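Local structure of adenylyltransferase and sulfurtransferase uba4 (Chaetomium thermophilum, 6YUB) at residues Ala35-Ile40 with Lys224-Gln229; Tyr139-Val144 with Lys150-Ala155. The protein probably adenylates and then thiolates the C terminus of a ubiquitin-like sulfur carrier, this chain being the zinc-binding, ThiF-family adenylyltransferase part of the enzyme. One frame throughout, in Å; residues are numbered along the deposited sequence.

Interaction 1. Residues Ala35-Ile40 with Lys224-Gln229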
ATOM      1  N   ALA B  35      16.506 -18.788  10.879  1.00 39.64           N
ATOM      2  CA  ALA B  35      16.422 -18.557   9.446  1.00 40.72           C
ATOM      3  C   ALA B  35      17.552 -17.653   8.967  1.00 38.16           C
ATOM      4  O   ALA B  35      18.160 -16.909   9.739  1.00 37.65           O
ATOM      5  CB  ALA B  35      15.071 -17.936   9.081  1.00 36.56           C
ATOM      6  N   LYS B  36      17.827 -17.733   7.667  1.00 39.79           N
ATOM      7  CA  LYS B  36      18.822 -16.892   7.007  1.00 37.70           C
ATOM      8  C   LYS B  36      18.161 -16.259   5.791  1.00 35.50           C
ATOM      9  O   LYS B  36      17.807 -16.965   4.840  1.00 39.64           O
ATOM     10  CB  LYS B  36      20.051 -17.698   6.592  1.00 39.74           C
ATOM     11  CG  LYS B  36      20.655 -18.556   7.689  1.00 41.03           C
ATOM     12  CD  LYS B  36      21.936 -19.216   7.199  1.00 42.72           C
ATOM     13  CE  LYS B  36      22.046 -20.655   7.679  1.00 51.00           C
ATOM     14  NZ  LYS B  36      23.293 -21.316   7.189  1.00 60.94           N
ATOM     15  N   VAL B  37      17.997 -14.939   5.814  1.00 32.24           N
ATOM     16  CA  VAL B  37      17.302 -14.213   4.758  1.00 35.07           C
ATOM     17  C   VAL B  37      18.282 -13.254   4.097  1.00 31.68           C
ATOM     18  O   VAL B  37      18.971 -12.493   4.783  1.00 29.15           O
ATOM     19  CB  VAL B  37      16.075 -13.456   5.302  1.00 31.29           C
ATOM     20  CG1 VAL B  37      15.406 -12.654   4.199  1.00 29.05           C
ATOM     21  CG2 VAL B  37      15.093 -14.431   5.931  1.00 29.15           C
ATOM     22  N   LEU B  38      18.329 -13.290   2.765  1.00 31.86           N
ATOM     23  CA  LEU B  38      19.203 -12.431   1.978  1.00 29.78           C
ATOM     24  C   LEU B  38      18.395 -11.288   1.383  1.00 29.02           C
ATOM     25  O   LEU B  38      17.325 -11.513   0.804  1.00 33.59           O
ATOM     26  CB  LEU B  38      19.884 -13.235   0.864  1.00 34.67           C
ATOM     27  CG  LEU B  38      20.851 -12.472  -0.038  1.00 33.61           C
ATOM     28  CD1 LEU B  38      22.061 -11.999   0.759  1.00 30.72           C
ATOM     29  CD2 LEU B  38      21.286 -13.327  -1.226  1.00 38.63           C
ATOM     30  N   ILE B  39      18.904 -10.072   1.528  1.00 28.51           N
ATOM     31  CA  ILE B  39      18.277  -8.872   0.978  1.00 31.62           C
ATOM     32  C   ILE B  39      19.237  -8.299  -0.055  1.00 37.07           C
ATOM     33  O   ILE B  39      20.313  -7.804   0.298  1.00 30.49           O
ATOM     34  CB  ILE B  39      17.951  -7.837   2.063  1.00 30.23           C
ATOM     35  CG1 ILE B  39      17.006  -8.439   3.108  1.00 29.40           C
ATOM     36  CG2 ILE B  39      17.341  -6.592   1.437  1.00 33.42           C
ATOM     37  CD1 ILE B  39      16.711  -7.521   4.284  1.00 32.29           C
ATOM     38  N   ILE B  40      18.854  -8.366  -1.325  1.00 32.43           N
ATOM     39  CA  ILE B  40      19.692  -7.903  -2.424  1.00 34.52           C
ATOM     40  C   ILE B  40      19.224  -6.494  -2.770  1.00 30.64           C
ATOM     41  O   ILE B  40      18.176  -6.311  -3.397  1.00 37.08           O
ATOM     42  CB  ILE B  40      19.620  -8.842  -3.632  1.00 29.39           C
ATOM     43  CG1 ILE B  40      19.822 -10.292  -3.190  1.00 30.27           C
ATOM     44  CG2 ILE B  40      20.674  -8.456  -4.660  1.00 34.79           C
ATOM     45  CD1 ILE B  40      19.643 -11.305  -4.303  1.00 36.76           C
ATOM     46  N   LYS B 224       6.042 -14.858   6.665  1.00 37.40           N
ATOM     47  CA  LYS B 224       5.060 -15.913   6.414  1.00 37.29           C
ATOM     48  C   LYS B 224       5.742 -17.224   6.036  1.00 33.70           C
ATOM     49  O   LYS B 224       5.437 -18.288   6.590  1.00 31.68           O
ATOM     50  CB  LYS B 224       4.106 -15.505   5.292  1.00 36.26           C
ATOM     51  CG  LYS B 224       3.042 -14.493   5.662  1.00 40.04           C
ATOM     52  CD  LYS B 224       2.123 -14.280   4.462  1.00 41.78           C
ATOM     53  CE  LYS B 224       1.323 -13.001   4.575  1.00 42.35           C
ATOM     54  NZ  LYS B 224       0.601 -12.719   3.300  1.00 47.50           N
ATOM     55  N   ILE B 225       6.670 -17.159   5.075  1.00 30.91           N
ATOM     56  CA  ILE B 225       7.311 -18.369   4.568  1.00 32.16           C
ATOM     57  C   ILE B 225       8.023 -19.109   5.691  1.00 34.91           C
ATOM     58  O   ILE B 225       7.860 -20.323   5.860  1.00 37.12           O
ATOM     59  CB  ILE B 225       8.283 -18.017   3.426  1.00 33.71           C
ATOM     60  CG1 ILE B 225       7.503 -17.485   2.220  1.00 35.52           C
ATOM     61  CG2 ILE B 225       9.118 -19.235   3.052  1.00 33.99           C
ATOM     62  CD1 ILE B 225       8.370 -16.809   1.175  1.00 37.36           C
ATOM     63  N   LEU B 226       8.821 -18.384   6.482  1.00 32.52           N
ATOM     64  CA  LEU B 226       9.632 -19.024   7.510  1.00 34.06           C
ATOM     65  C   LEU B 226       8.773 -19.555   8.652  1.00 38.13           C
ATOM     66  O   LEU B 226       9.029 -20.648   9.170  1.00 39.47           O
ATOM     67  CB  LEU B 226      10.671 -18.034   8.036  1.00 34.69           C
ATOM     68  CG  LEU B 226      11.737 -17.602   7.027  1.00 43.59           C
ATOM     69  CD1 LEU B 226      12.523 -16.401   7.544  1.00 36.16           C
ATOM     70  CD2 LEU B 226      12.671 -18.762   6.705  1.00 40.28           C
ATOM     71  N   VAL B 227       7.748 -18.804   9.057  1.00 32.27           N
ATOM     72  CA  VAL B 227       6.963 -19.200  10.221  1.00 36.76           C
ATOM     73  C   VAL B 227       6.095 -20.413   9.904  1.00 38.12           C
ATOM     74  O   VAL B 227       6.005 -21.353  10.704  1.00 34.64           O
ATOM     75  CB  VAL B 227       6.120 -18.011  10.718  1.00 40.01           C
ATOM     76  CG1 VAL B 227       5.003 -18.494  11.638  1.00 44.86           C
ATOM     77  CG2 VAL B 227       7.009 -17.003  11.428  1.00 41.39           C
ATOM     78  N   SER B 228       5.445 -20.417   8.743  1.00 39.39           N
ATOM     79  CA  SER B 228       4.596 -21.528   8.338  1.00 39.38           C
ATOM     80  C   SER B 228       5.318 -22.537   7.454  1.00 40.34           C
ATOM     81  O   SER B 228       4.685 -23.479   6.972  1.00 38.86           O
ATOM     82  CB  SER B 228       3.354 -21.002   7.608  1.00 39.74           C
ATOM     83  OG  SER B 228       2.672 -20.037   8.385  1.00 33.60           O
ATOM     84  N   GLN B 229       6.619 -22.363   7.230  1.00 35.67           N
ATOM     85  CA  GLN B 229       7.399 -23.294   6.414  1.00 38.81           C
ATOM     86  C   GLN B 229       6.767 -23.484   5.037  1.00 40.55           C
ATOM     87  O   GLN B 229       6.660 -24.602   4.524  1.00 36.38           O
ATOM     88  CB  GLN B 229       7.555 -24.640   7.124  1.00 40.68           C
ATOM     89  CG  GLN B 229       8.210 -24.552   8.484  1.00 43.99           C
ATOM     90  CD  GLN B 229       8.564 -25.915   9.047  1.00 47.45           C
ATOM     91  OE1 GLN B 229       7.690 -26.737   9.321  1.00 51.63           O
ATOM     92  NE2 GLN B 229       9.856 -26.161   9.217  1.00 52.26           N
TER
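Leu226, on the last turn of helix 208-228, meets Ala35, just before strand 36-40, and Val37 within it, and the contact between the segments is entirely apolar. The methyl of Ala35 fits into the fork at the end of Leu226: its CB lies 3.3 Å from Leu226 CD1 and 3.5 Å from Leu226 CD2, both shorter than ordinary van der Waals separation. A small residue suits this spot, since one methyl already fills the notch between the two branches. Leu226 is stretched out, with CD1 anti to CA (chi2 167°), and that branch therefore reaches past Ala35 to a second partner. There it meets Val37, whose CG2 lies 3.6 Å from Leu226 CD1 while the two side chains slant across each other. Leucine has the length to bridge from helix to strand, whereas beta-branched Val37 suits an extended backbone and presents a methyl close to it.

No hydrogen bond crosses between the segments; the helix bonds within itself and the strand bonds to its neighbours in the sheet. In the helix, Ser228 N donates to Lys224 O at 3.0 Å, and Gln229 then departs from helical geometry with positive phi.

Lys224 and Ser228 instead reach the chain of another protein in the assembly, each hydrogen-bonding to its backbone. Strand 36-40 runs between two parallel neighbours, Val37 pairing with Thr60 and Gly62 and Leu38 with Val127 and Leu129. Leu226 also touches Val127 of strand 127-130 and Leu32 of helix 25-33, so this end of helix 208-228 rests on the sheet with helix 25-33 beside it.

Interaction 2. Residues Tyr139-Val144 with Lys150-Ala155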
ATOM      1  N   TYR B 139      15.900 -10.905 -13.599  1.00 34.33           N
ATOM      2  CA  TYR B 139      15.971 -12.162 -14.335  1.00 41.23           C
ATOM      3  C   TYR B 139      17.146 -13.007 -13.865  1.00 34.80           C
ATOM      4  O   TYR B 139      17.035 -14.234 -13.764  1.00 33.55           O
ATOM      5  CB  TYR B 139      16.065 -11.886 -15.838  1.00 41.81           C
ATOM      6  CG  TYR B 139      14.744 -11.483 -16.464  1.00 39.89           C
ATOM      7  CD1 TYR B 139      13.831 -12.440 -16.875  1.00 43.04           C
ATOM      8  CD2 TYR B 139      14.413 -10.145 -16.639  1.00 41.54           C
ATOM      9  CE1 TYR B 139      12.620 -12.080 -17.447  1.00 42.23           C
ATOM     10  CE2 TYR B 139      13.207  -9.775 -17.206  1.00 44.23           C
ATOM     11  CZ  TYR B 139      12.315 -10.747 -17.607  1.00 41.24           C
ATOM     12  OH  TYR B 139      11.117 -10.386 -18.176  1.00 51.36           O
ATOM     13  N   LEU B 140      18.277 -12.370 -13.556  1.00 37.43           N
ATOM     14  CA  LEU B 140      19.429 -13.108 -13.052  1.00 30.43           C
ATOM     15  C   LEU B 140      19.105 -13.790 -11.731  1.00 27.55           C
ATOM     16  O   LEU B 140      19.419 -14.968 -11.529  1.00 28.44           O
ATOM     17  CB  LEU B 140      20.622 -12.165 -12.892  1.00 30.22           C
ATOM     18  CG  LEU B 140      21.836 -12.745 -12.167  1.00 33.41           C
ATOM     19  CD1 LEU B 140      22.338 -13.995 -12.894  1.00 38.31           C
ATOM     20  CD2 LEU B 140      22.947 -11.704 -12.046  1.00 35.49           C
ATOM     21  N   ILE B 141      18.487 -13.056 -10.805  1.00 31.18           N
ATOM     22  CA  ILE B 141      18.183 -13.624  -9.495  1.00 29.01           C
ATOM     23  C   ILE B 141      17.175 -14.759  -9.628  1.00 28.07           C
ATOM     24  O   ILE B 141      17.342 -15.831  -9.035  1.00 32.24           O
ATOM     25  CB  ILE B 141      17.691 -12.517  -8.543  1.00 31.23           C
ATOM     26  CG1 ILE B 141      18.827 -11.531  -8.256  1.00 31.03           C
ATOM     27  CG2 ILE B 141      17.178 -13.114  -7.245  1.00 32.99           C
ATOM     28  CD1 ILE B 141      18.356 -10.182  -7.728  1.00 35.67           C
ATOM     29  N   SER B 142      16.124 -14.555 -10.421  1.00 27.12           N
ATOM     30  CA  SER B 142      15.165 -15.629 -10.661  1.00 29.90           C
ATOM     31  C   SER B 142      15.862 -16.881 -11.185  1.00 31.95           C
ATOM     32  O   SER B 142      15.684 -17.983 -10.648  1.00 28.41           O
ATOM     33  CB  SER B 142      14.091 -15.160 -11.642  1.00 32.35           C
ATOM     34  OG  SER B 142      12.984 -16.039 -11.647  1.00 31.26           O
ATOM     35  N   ASP B 143      16.671 -16.728 -12.235  1.00 32.60           N
ATOM     36  CA  ASP B 143      17.385 -17.870 -12.795  1.00 30.60           C
ATOM     37  C   ASP B 143      18.178 -18.608 -11.723  1.00 33.24           C
ATOM     38  O   ASP B 143      18.050 -19.829 -11.568  1.00 32.51           O
ATOM     39  CB  ASP B 143      18.299 -17.399 -13.927  1.00 31.99           C
ATOM     40  CG  ASP B 143      17.520 -16.939 -15.149  1.00 40.80           C
ATOM     41  OD1 ASP B 143      16.283 -17.141 -15.176  1.00 40.88           O
ATOM     42  OD2 ASP B 143      18.136 -16.375 -16.077  1.00 42.46           O
ATOM     43  N   VAL B 144      18.986 -17.875 -10.949  1.00 28.31           N
ATOM     44  CA  VAL B 144      19.836 -18.509  -9.948  1.00 27.46           C
ATOM     45  C   VAL B 144      18.993 -19.176  -8.868  1.00 28.93           C
ATOM     46  O   VAL B 144      19.315 -20.275  -8.398  1.00 30.08           O
ATOM     47  CB  VAL B 144      20.808 -17.471  -9.353  1.00 33.79           C
ATOM     48  CG1 VAL B 144      21.553 -18.049  -8.162  1.00 31.07           C
ATOM     49  CG2 VAL B 144      21.780 -16.989 -10.418  1.00 27.19           C
ATOM     50  N   LYS B 150      15.714 -22.035  -4.473  1.00 31.62           N
ATOM     51  CA  LYS B 150      15.441 -21.048  -3.447  1.00 38.32           C
ATOM     52  C   LYS B 150      14.093 -20.382  -3.689  1.00 34.97           C
ATOM     53  O   LYS B 150      13.737 -20.118  -4.842  1.00 34.97           O
ATOM     54  CB  LYS B 150      16.535 -19.960  -3.418  1.00 39.66           C
ATOM     55  CG  LYS B 150      17.948 -20.492  -3.305  1.00 40.51           C
ATOM     56  CD  LYS B 150      18.296 -20.848  -1.869  1.00 45.37           C
ATOM     57  CE  LYS B 150      19.519 -21.752  -1.814  1.00 47.06           C
ATOM     58  NZ  LYS B 150      20.253 -21.644  -0.528  1.00 40.67           N
ATOM     59  N   PRO B 151      13.324 -20.104  -2.636  1.00 35.97           N
ATOM     60  CA  PRO B 151      12.135 -19.258  -2.798  1.00 33.06           C
ATOM     61  C   PRO B 151      12.533 -17.796  -2.918  1.00 34.64           C
ATOM     62  O   PRO B 151      13.428 -17.313  -2.213  1.00 33.40           O
ATOM     63  CB  PRO B 151      11.334 -19.522  -1.516  1.00 32.84           C
ATOM     64  CG  PRO B 151      12.380 -19.826  -0.493  1.00 37.82           C
ATOM     65  CD  PRO B 151      13.506 -20.540  -1.234  1.00 42.10           C
ATOM     66  N   LEU B 152      11.853 -17.089  -3.812  1.00 26.76           N
ATOM     67  CA  LEU B 152      12.198 -15.716  -4.152  1.00 30.04           C
ATOM     68  C   LEU B 152      11.014 -14.796  -3.907  1.00 28.69           C
ATOM     69  O   LEU B 152       9.907 -15.049  -4.398  1.00 29.61           O
ATOM     70  CB  LEU B 152      12.644 -15.620  -5.618  1.00 28.40           C
ATOM     71  CG  LEU B 152      12.814 -14.224  -6.214  1.00 29.29           C
ATOM     72  CD1 LEU B 152      13.892 -13.444  -5.473  1.00 30.98           C
ATOM     73  CD2 LEU B 152      13.148 -14.322  -7.698  1.00 31.53           C
ATOM     74  N   VAL B 153      11.246 -13.731  -3.146  1.00 25.57           N
ATOM     75  CA  VAL B 153      10.275 -12.654  -2.977  1.00 26.08           C
ATOM     76  C   VAL B 153      10.825 -11.447  -3.728  1.00 28.31           C
ATOM     77  O   VAL B 153      11.819 -10.842  -3.309  1.00 33.69           O
ATOM     78  CB  VAL B 153      10.025 -12.333  -1.500  1.00 33.90           C
ATOM     79  CG1 VAL B 153       8.903 -11.315  -1.355  1.00 34.79           C
ATOM     80  CG2 VAL B 153       9.702 -13.609  -0.725  1.00 34.02           C
ATOM     81  N   SER B 154      10.191 -11.097  -4.841  1.00 31.06           N
ATOM     82  CA  SER B 154      10.678 -10.047  -5.724  1.00 37.94           C
ATOM     83  C   SER B 154       9.680  -8.899  -5.790  1.00 40.45           C
ATOM     84  O   SER B 154       8.470  -9.118  -5.906  1.00 42.83           O
ATOM     85  CB  SER B 154      10.937 -10.605  -7.134  1.00 35.36           C
ATOM     86  OG  SER B 154      11.060  -9.560  -8.081  1.00 41.89           O
ATOM     87  N   ALA B 155      10.200  -7.676  -5.715  1.00 29.94           N
ATOM     88  CA  ALA B 155       9.400  -6.462  -5.814  1.00 30.95           C
ATOM     89  C   ALA B 155      10.091  -5.492  -6.762  1.00 28.94           C
ATOM     90  O   ALA B 155      11.276  -5.633  -7.068  1.00 35.33           O
ATOM     91  CB  ALA B 155       9.193  -5.808  -4.441  1.00 33.38           C
TER
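Leu152 meets two consecutive helix residues, Ile141 and Ser142, one with each methyl. The apolar pair is Leu152 CD1 against Ile141 CG2, 3.7 Å apart, with the side chains crossing at about a right angle. With chi1 -66°, Ile141 sets CG1 anti to the carbonyl carbon and leaves CG2 anti to the backbone nitrogen, and its beta-branch gives the strand a contact close to the helix backbone.

The other methyl packs on main chain rather than on a bulky group: Leu152 CD2 lies 3.8 Å from Ser142 CA and 4.0 Å from Ser142 N. Small Ser142 lets leucine approach the helix this closely.

The polar end of Ser142 serves a different partner. Its OG is hydrogen-bonded to Tyr185 N, next to the zinc ligand Cys184, which the Ser142 side chain also touches; the zinc ion is about 6 Å from that side chain. Further along the strand, Ser154 OG bonds to Asp130 OD2.

Strand 127-130, helix 135-148 and strand 152-158 form a beta-alpha-beta unit with parallel strands, Val153 pairing with Ile128 and Asp130. Leucine and isoleucine closing the helix onto the strand that follows it are core packing of the Rossmann-like ThiF fold.

Interaction 2 is nested within the chain loop closed by interaction 1, and their centres lie 14 Å apart. Strands 36-40 and 152-158 flank the same strand, 127-130, while the two helices pack on opposite faces of the sheet. The contacts join on both: Ile40 CD1 lies 3.8 Å from Ile141 CD1 on the face of helix 135-148, and Ile225 CD1 lies 4.0 Å from Val153 CG2 under helix 208-228. Their surroundings differ. Interaction 2 adjoins the zinc site of Cys184, Cys187, Cys279 and Cys282, whereas interaction 1 lies away from the zinc and the probable nucleotide site, although its strand leads toward Gly44, which probably binds ATP.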